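Local coordinates for 4-aminobutyrate transaminase (Acinetobacter baumannii, PDB 6WOP), which probably catalyses the pyridoxal-phosphate-dependent transfer of the amino group of 4-aminobutyrate to 2-oxoglutarate, at residues Q43-A48 against F404-D409; F222-R227 against H257-A262; N372-N377 against L408-Q413. All coordinates share one frame; numbering follows the deposited sequence.

Contact 1: Q43-A48 against F404-D409; sequences QFIDFA and FRQGLD
G407 presents bare backbone to the ring of F47: with no side chain between them, F47 CZ comes to 3.8 Å from G407 CA, and the ring reaches the main chain of the helix itself. A phenylalanine suits this place because a long, flat apolar group can reach from residues 43-48 to the helix backbone. No hydrogen bond crosses the contact. On the helix, the beta carbon of F404 points away from residues 43-48, but CG lies anti to the backbone N (chi1 -178°), and this brings the ring back until its CD1 is 3.9 Å from F47 CZ. The two rings are inclined at 42° with centroids 5.8 Å apart, an oblique pairing. Strand 43-46 runs parallel to strand 379-384 in a mixed sheet, and helix 401-416 lies against this sheet, an alpha/beta layering consistent with the small domain of a class-III aminotransferase. I45 is the second apolar residue directed at the helix. Its CD1 approaches G407 N and rests on Q406: CB, CG and CD of the extended glutamine all lie 3.8 to 3.9 Å from I45 CD1, while the glutamine itself stays exposed. L408 adds a looser touch, its CD2 standing 4.4 Å from F47 CE2. Beyond the segments, L379 meets both I45 and F47, and L332 of helix 321-342 backs F404 and L408.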
# COMPACT_ATOMS: atom_id res chain seq x y z
N GLN A 43 -2.21 -22.46 -44.78
CA GLN A 43 -0.86 -22.37 -44.25
C GLN A 43 -0.53 -20.91 -43.95
O GLN A 43 -0.83 -20.02 -44.75
CB GLN A 43 0.10 -22.92 -45.31
CG GLN A 43 1.19 -23.79 -44.77
CD GLN A 43 1.99 -24.47 -45.88
OE1 GLN A 43 1.60 -25.51 -46.43
NE2 GLN A 43 3.10 -23.84 -46.24
N PHE A 44 0.12 -20.68 -42.79
CA PHE A 44 0.56 -19.35 -42.38
C PHE A 44 2.05 -19.36 -42.11
O PHE A 44 2.59 -20.33 -41.56
CB PHE A 44 -0.15 -18.88 -41.12
CG PHE A 44 -1.58 -18.60 -41.33
CD1 PHE A 44 -2.51 -19.61 -41.17
CD2 PHE A 44 -2.02 -17.32 -41.73
CE1 PHE A 44 -3.84 -19.37 -41.39
CE2 PHE A 44 -3.36 -17.08 -41.94
CZ PHE A 44 -4.28 -18.10 -41.77
N ILE A 45 2.74 -18.31 -42.54
CA ILE A 45 4.15 -18.19 -42.21
C ILE A 45 4.17 -17.49 -40.86
O ILE A 45 3.51 -16.46 -40.70
CB ILE A 45 4.93 -17.38 -43.27
CG1 ILE A 45 4.95 -18.13 -44.60
CG2 ILE A 45 6.32 -16.93 -42.74
CD1 ILE A 45 5.42 -17.29 -45.84
N ASP A 46 4.91 -18.01 -39.93
CA ASP A 46 4.86 -17.51 -38.56
C ASP A 46 5.93 -16.44 -38.34
O ASP A 46 7.11 -16.76 -38.13
CB ASP A 46 5.04 -18.70 -37.61
CG ASP A 46 5.01 -18.29 -36.15
OD1 ASP A 46 4.55 -17.15 -35.87
OD2 ASP A 46 5.48 -19.12 -35.29
N PHE A 47 5.54 -15.17 -38.33
CA PHE A 47 6.43 -14.13 -37.83
C PHE A 47 6.09 -13.71 -36.39
O PHE A 47 6.46 -12.60 -35.97
CB PHE A 47 6.38 -12.88 -38.70
CG PHE A 47 7.24 -12.94 -39.98
CD1 PHE A 47 7.79 -14.14 -40.42
CD2 PHE A 47 7.48 -11.79 -40.72
CE1 PHE A 47 8.57 -14.21 -41.61
CE2 PHE A 47 8.28 -11.85 -41.89
CZ PHE A 47 8.81 -13.07 -42.34
N ALA A 48 5.39 -14.56 -35.64
CA ALA A 48 5.02 -14.27 -34.25
C ALA A 48 5.76 -15.11 -33.25
O ALA A 48 6.01 -14.63 -32.13
CB ALA A 48 3.51 -14.51 -34.03
N PHE A 404 11.29 -17.30 -45.17
CA PHE A 404 11.48 -15.95 -44.67
C PHE A 404 11.36 -14.92 -45.81
O PHE A 404 10.68 -13.89 -45.68
CB PHE A 404 12.85 -15.86 -43.99
CG PHE A 404 13.20 -14.49 -43.37
CD1 PHE A 404 12.58 -14.06 -42.19
CD2 PHE A 404 14.27 -13.75 -43.88
CE1 PHE A 404 12.97 -12.90 -41.57
CE2 PHE A 404 14.66 -12.57 -43.26
CZ PHE A 404 14.01 -12.16 -42.12
N ARG A 405 11.98 -15.24 -46.95
CA ARG A 405 11.94 -14.35 -48.10
C ARG A 405 10.50 -14.16 -48.58
O ARG A 405 10.10 -13.05 -48.92
CB ARG A 405 12.80 -14.91 -49.24
CG ARG A 405 14.20 -15.33 -48.80
CD ARG A 405 15.27 -14.50 -49.48
NE ARG A 405 16.59 -14.74 -48.91
CZ ARG A 405 17.35 -15.78 -49.22
NH1 ARG A 405 16.92 -16.69 -50.08
NH2 ARG A 405 18.54 -15.92 -48.65
N GLN A 406 9.74 -15.24 -48.60
CA GLN A 406 8.33 -15.18 -48.99
C GLN A 406 7.54 -14.29 -48.04
O GLN A 406 6.63 -13.55 -48.47
CB GLN A 406 7.71 -16.57 -48.96
CG GLN A 406 6.33 -16.69 -49.57
CD GLN A 406 5.89 -18.12 -49.56
OE1 GLN A 406 6.71 -19.00 -49.31
NE2 GLN A 406 4.60 -18.38 -49.77
N GLY A 407 7.85 -14.40 -46.75
CA GLY A 407 7.24 -13.56 -45.74
C GLY A 407 7.55 -12.11 -45.98
O GLY A 407 6.68 -11.26 -45.84
N LEU A 408 8.79 -11.80 -46.40
CA LEU A 408 9.16 -10.39 -46.62
C LEU A 408 8.51 -9.86 -47.89
O LEU A 408 8.19 -8.68 -47.99
CB LEU A 408 10.66 -10.24 -46.73
CG LEU A 408 11.57 -10.60 -45.56
CD1 LEU A 408 13.03 -10.49 -46.00
CD2 LEU A 408 11.26 -9.77 -44.35
N ASP A 409 8.29 -10.74 -48.88
CA ASP A 409 7.57 -10.32 -50.07
C ASP A 409 6.10 -10.02 -49.75
O ASP A 409 5.52 -9.07 -50.28
CB ASP A 409 7.69 -11.39 -51.16
CG ASP A 409 9.13 -11.52 -51.72
OD1 ASP A 409 9.98 -10.61 -51.49
OD2 ASP A 409 9.41 -12.55 -52.41

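Contact 2: F222-R227 against H257-A262; sequences FLKRLR and HYETKA
R227 NH1 donates to the backbone oxygen of K261, with NH1 and O 2.8 Å apart and an N-H...O angle of 155°. K261 O lies at the guanidinium edge, close to its plane, and NH1 lies in the carbonyl plane. Bends at chi2 (75°) and chi3 (-93°) curl the arginine chain back to the loop, a reach that suits a long, flexible residue. Outside the segments NH1 also pairs with D263 and NH2 with D231, which pins the rotation of the guanidinium. Nearer the surface, K224 NZ and E259 OE1 form a long salt bridge of 3.9 Å, and a water accepts from the backbone N of E259.

Between these polar groups sits T260, buried and directed at the helix. Its CG2 packs 3.4 Å from R227 CB and also lies by L223 O, while OG1 closes tightly on the lysine chain, 3.1 Å from K224 CG. A small branched residue fits here, offering each neighbour a different branch. Next to it, L223 CD1 stands over one face of the Y258 ring, 3.8 Å from its centroid, in a CH-pi contact; the phenol OH bonds to V218 O. Helix 220-233 joins parallel strands 201-206 and 236-240 in a beta-alpha-beta crossover of the mixed sheet that also contains strand 264-267, the next parallel neighbour of 236-240, toward which residues 257-262 lead.

The chemistry is graded: an arginine whose charge is probably offset by D263 and D231 grips a loop carbonyl firmly, whereas the lysine-glutamate pair, long and formed by two exposed residues, probably contributes less.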
# COMPACT_ATOMS: atom_id res chain seq x y z
N PHE A 222 23.21 4.71 -21.39
CA PHE A 222 22.21 4.71 -20.35
C PHE A 222 22.48 3.60 -19.33
O PHE A 222 22.40 3.82 -18.12
CB PHE A 222 20.80 4.58 -20.94
CG PHE A 222 19.70 4.67 -19.86
CD1 PHE A 222 19.39 5.88 -19.27
CD2 PHE A 222 19.05 3.55 -19.42
CE1 PHE A 222 18.43 5.95 -18.30
CE2 PHE A 222 18.06 3.62 -18.47
CZ PHE A 222 17.75 4.83 -17.91
N LEU A 223 22.81 2.38 -19.81
CA LEU A 223 23.17 1.30 -18.90
C LEU A 223 24.35 1.65 -18.02
O LEU A 223 24.34 1.33 -16.83
CB LEU A 223 23.51 0.02 -19.68
CG LEU A 223 22.35 -0.89 -20.05
CD1 LEU A 223 22.88 -2.16 -20.68
CD2 LEU A 223 21.40 -1.22 -18.86
N LYS A 224 25.39 2.26 -18.60
CA LYS A 224 26.54 2.54 -17.75
C LYS A 224 26.20 3.63 -16.75
O LYS A 224 26.55 3.53 -15.57
CB LYS A 224 27.74 2.99 -18.59
CG LYS A 224 28.12 1.99 -19.68
CD LYS A 224 29.21 2.49 -20.66
CE LYS A 224 29.08 1.92 -22.10
NZ LYS A 224 29.93 0.74 -22.40
N ARG A 225 25.48 4.66 -17.09
CA ARG A 225 25.08 5.65 -16.10
C ARG A 225 24.14 5.07 -15.04
O ARG A 225 24.27 5.32 -13.89
CB ARG A 225 24.55 6.88 -16.76
CG ARG A 225 25.68 7.65 -17.41
CD ARG A 225 25.20 8.76 -18.27
NE ARG A 225 24.58 9.82 -17.53
CZ ARG A 225 23.94 10.82 -18.08
NH1 ARG A 225 23.86 10.92 -19.37
NH2 ARG A 225 23.39 11.73 -17.34
N LEU A 226 23.19 4.27 -15.49
CA LEU A 226 22.32 3.60 -14.53
C LEU A 226 23.12 2.70 -13.59
O LEU A 226 22.83 2.64 -12.39
CB LEU A 226 21.26 2.78 -15.27
CG LEU A 226 19.98 2.45 -14.51
CD1 LEU A 226 19.31 3.74 -14.02
CD2 LEU A 226 19.07 1.70 -15.46
N ARG A 227 24.07 1.94 -14.12
CA ARG A 227 24.91 1.10 -13.28
C ARG A 227 25.64 1.93 -12.22
O ARG A 227 25.70 1.55 -11.04
CB ARG A 227 25.92 0.35 -14.20
CG ARG A 227 26.95 -0.58 -13.49
CD ARG A 227 26.27 -1.88 -13.02
NE ARG A 227 25.81 -1.77 -11.63
CZ ARG A 227 25.14 -2.75 -11.01
NH1 ARG A 227 24.82 -3.90 -11.66
NH2 ARG A 227 24.78 -2.59 -9.75
N HIS A 257 25.55 -7.73 -25.35
CA HIS A 257 26.05 -6.64 -26.20
C HIS A 257 26.67 -5.50 -25.41
O HIS A 257 27.17 -4.55 -26.03
CB HIS A 257 24.92 -6.05 -27.04
CG HIS A 257 24.25 -7.05 -27.95
ND1 HIS A 257 24.54 -7.15 -29.30
CD2 HIS A 257 23.28 -7.97 -27.70
CE1 HIS A 257 23.79 -8.11 -29.84
NE2 HIS A 257 22.99 -8.60 -28.89
N TYR A 258 26.65 -5.55 -24.08
CA TYR A 258 26.99 -4.40 -23.26
C TYR A 258 28.10 -4.76 -22.29
O TYR A 258 28.21 -5.90 -21.84
CB TYR A 258 25.76 -3.89 -22.50
CG TYR A 258 24.63 -3.46 -23.43
CD1 TYR A 258 24.53 -2.12 -23.90
CD2 TYR A 258 23.66 -4.34 -23.83
CE1 TYR A 258 23.50 -1.74 -24.73
CE2 TYR A 258 22.63 -3.96 -24.64
CZ TYR A 258 22.57 -2.68 -25.12
OH TYR A 258 21.57 -2.32 -25.96
N GLU A 259 28.92 -3.75 -21.98
CA GLU A 259 29.97 -3.85 -20.97
C GLU A 259 29.35 -3.93 -19.58
O GLU A 259 29.89 -4.59 -18.68
CB GLU A 259 30.88 -2.61 -21.04
CG GLU A 259 31.90 -2.66 -22.15
CD GLU A 259 32.99 -1.61 -21.92
OE1 GLU A 259 33.03 -1.00 -20.81
OE2 GLU A 259 33.80 -1.42 -22.86
N THR A 260 28.31 -3.14 -19.38
CA THR A 260 27.66 -3.09 -18.08
C THR A 260 27.02 -4.42 -17.77
O THR A 260 26.34 -5.00 -18.62
CB THR A 260 26.58 -1.99 -18.09
OG1 THR A 260 27.15 -0.73 -18.48
CG2 THR A 260 25.87 -1.90 -16.72
N LYS A 261 27.16 -4.87 -16.52
CA LYS A 261 26.52 -6.10 -16.08
C LYS A 261 25.42 -5.84 -15.05
O LYS A 261 25.58 -5.03 -14.12
CB LYS A 261 27.55 -7.04 -15.46
CG LYS A 261 28.47 -7.70 -16.48
CD LYS A 261 29.36 -8.69 -15.76
CE LYS A 261 30.74 -8.71 -16.38
NZ LYS A 261 30.59 -8.67 -17.85
N ALA A 262 24.33 -6.56 -15.20
CA ALA A 262 23.22 -6.57 -14.24
C ALA A 262 23.52 -7.52 -13.09
O ALA A 262 24.31 -8.47 -13.24
CB ALA A 262 21.95 -7.03 -14.95
O HOH W 1 28.43 -1.11 -23.22

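Contact 3: N372-N377 against L408-Q413; sequences NYAMEN and LDILKQ
A chi1 of 177° swings the Y373 ring away from the backbone N of its own residue and out toward the other helix, where Q413 and I410 meet it. In I410, CG1 stands beside the backbone N (chi1 -64°), which leaves CG2 as the branch aimed at A374 and N377. The contact is a helix-helix packing in the alpha/beta small domain: the short segments of helices 364-376 and 401-416 are steeply inclined, their N-to-C directions 132° apart and their axes 9.0 Å apart, and A374 and I410 both touch L379 of strand 379-384. The small side chain of A374 lets I410 CG2 come to 4.1 Å from A374 CA. The other branch of the isoleucine ends at the helix terminus, with I410 CD1 3.6 Å from N377 O; the branched apolar end of this residue fills the angle between A374 and the N377 turn.

At the outer side Q413 crosses Y373 obliquely, its amide plane nearly perpendicular to the ring. The phenol OH makes a weak hydrogen bond to Q413 OE1, 3.3 Å away, and Q413 CB also lies against it, 3.4 Å from OH. N377, the first residue to leave helical geometry, folds its amide back over the last turn: ND2 donates to Y373 O at 2.9 Å while poised 3.1 Å above the centre of the Y373 ring.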
# COMPACT_ATOMS: atom_id res chain seq x y z
N ASN A 372 -3.49 -6.98 -41.53
CA ASN A 372 -4.59 -7.79 -42.03
C ASN A 372 -4.35 -8.25 -43.47
O ASN A 372 -4.71 -9.38 -43.83
CB ASN A 372 -5.93 -7.05 -41.91
CG ASN A 372 -6.20 -6.60 -40.47
OD1 ASN A 372 -5.41 -6.91 -39.56
ND2 ASN A 372 -7.31 -5.89 -40.26
N TYR A 373 -3.69 -7.44 -44.31
CA TYR A 373 -3.29 -7.95 -45.62
C TYR A 373 -2.43 -9.19 -45.47
O TYR A 373 -2.60 -10.18 -46.20
CB TYR A 373 -2.51 -6.92 -46.39
CG TYR A 373 -2.04 -7.47 -47.71
CD1 TYR A 373 -0.84 -8.15 -47.81
CD2 TYR A 373 -2.81 -7.31 -48.85
CE1 TYR A 373 -0.41 -8.66 -49.00
CE2 TYR A 373 -2.40 -7.84 -50.04
CZ TYR A 373 -1.19 -8.49 -50.11
OH TYR A 373 -0.75 -9.00 -51.29
N ALA A 374 -1.46 -9.13 -44.55
CA ALA A 374 -0.58 -10.26 -44.35
C ALA A 374 -1.37 -11.48 -43.93
O ALA A 374 -1.18 -12.58 -44.47
CB ALA A 374 0.49 -9.93 -43.32
N MET A 375 -2.28 -11.30 -42.97
CA MET A 375 -3.09 -12.42 -42.51
C MET A 375 -3.88 -13.03 -43.67
O MET A 375 -3.94 -14.26 -43.79
CB MET A 375 -4.05 -12.00 -41.40
CG MET A 375 -4.74 -13.21 -40.78
SD MET A 375 -3.60 -13.89 -39.57
CE MET A 375 -3.78 -12.49 -38.36
N GLU A 376 -4.46 -12.20 -44.55
CA GLU A 376 -5.21 -12.82 -45.65
C GLU A 376 -4.29 -13.42 -46.69
O GLU A 376 -4.74 -14.26 -47.48
CB GLU A 376 -6.18 -11.81 -46.35
CG GLU A 376 -6.87 -10.86 -45.36
CD GLU A 376 -7.14 -9.42 -45.87
OE1 GLU A 376 -7.16 -8.46 -45.07
OE2 GLU A 376 -7.39 -9.25 -47.10
N ASN A 377 -2.99 -13.14 -46.67
CA ASN A 377 -2.09 -13.79 -47.62
C ASN A 377 -1.09 -14.74 -46.96
O ASN A 377 -0.03 -15.02 -47.53
CB ASN A 377 -1.38 -12.76 -48.50
CG ASN A 377 -2.33 -12.07 -49.44
OD1 ASN A 377 -2.65 -12.58 -50.50
ND2 ASN A 377 -2.84 -10.94 -49.02
N LEU A 408 8.79 -11.80 -46.40
CA LEU A 408 9.16 -10.39 -46.62
C LEU A 408 8.51 -9.86 -47.89
O LEU A 408 8.19 -8.68 -47.99
CB LEU A 408 10.66 -10.24 -46.73
CG LEU A 408 11.57 -10.60 -45.56
CD1 LEU A 408 13.03 -10.49 -46.00
CD2 LEU A 408 11.26 -9.77 -44.35
N ASP A 409 8.29 -10.74 -48.88
CA ASP A 409 7.57 -10.32 -50.07
C ASP A 409 6.10 -10.02 -49.75
O ASP A 409 5.52 -9.07 -50.28
CB ASP A 409 7.69 -11.39 -51.16
CG ASP A 409 9.13 -11.52 -51.72
OD1 ASP A 409 9.98 -10.61 -51.49
OD2 ASP A 409 9.41 -12.55 -52.41
N ILE A 410 5.45 -10.85 -48.92
CA ILE A 410 4.07 -10.54 -48.55
C ILE A 410 4.02 -9.23 -47.77
O ILE A 410 3.11 -8.41 -47.97
CB ILE A 410 3.48 -11.71 -47.73
CG1 ILE A 410 3.40 -13.00 -48.59
CG2 ILE A 410 2.11 -11.34 -47.19
CD1 ILE A 410 3.46 -14.28 -47.72
N LEU A 411 4.97 -9.03 -46.85
CA LEU A 411 5.04 -7.79 -46.07
C LEU A 411 5.10 -6.60 -47.00
O LEU A 411 4.35 -5.62 -46.85
CB LEU A 411 6.27 -7.83 -45.15
CG LEU A 411 6.59 -6.57 -44.30
CD1 LEU A 411 5.67 -6.50 -43.08
CD2 LEU A 411 8.00 -6.61 -43.81
N LYS A 412 5.99 -6.67 -48.01
CA LYS A 412 6.11 -5.56 -48.95
C LYS A 412 4.81 -5.33 -49.72
O LYS A 412 4.42 -4.18 -49.99
CB LYS A 412 7.26 -5.82 -49.93
CG LYS A 412 8.58 -6.06 -49.26
CD LYS A 412 9.74 -5.33 -49.97
CE LYS A 412 10.04 -5.90 -51.31
NZ LYS A 412 10.41 -4.82 -52.30
N GLN A 413 4.13 -6.40 -50.12
CA GLN A 413 2.86 -6.22 -50.82
C GLN A 413 1.84 -5.56 -49.91
O GLN A 413 1.07 -4.69 -50.34
CB GLN A 413 2.33 -7.56 -51.34
CG GLN A 413 3.17 -8.18 -52.44
CD GLN A 413 3.03 -9.71 -52.50
OE1 GLN A 413 2.24 -10.33 -51.74
NE2 GLN A 413 3.82 -10.34 -53.37

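Contacts 1 and 3 are neighbours, their centres 8 Å apart, and both use helix 401-416, sharing L408 and D409. I45 CD1 of contact 1 lies 4.1 Å from I410 CD1 of contact 3, and these two side chains join the contacts. Contact 2 belongs to the other seven-stranded sheet, its centre 35 Å from that of contact 1 and 38 Å from that of contact 3; along the chain it is nested within the loop closed by contact 1. No other subunit touches any of the three. In relatives, pyridoxal phosphate sits at the interface of the large and small domains and of two subunits; contact 2 lies in the large domain, contacts 1 and 3 in the small one.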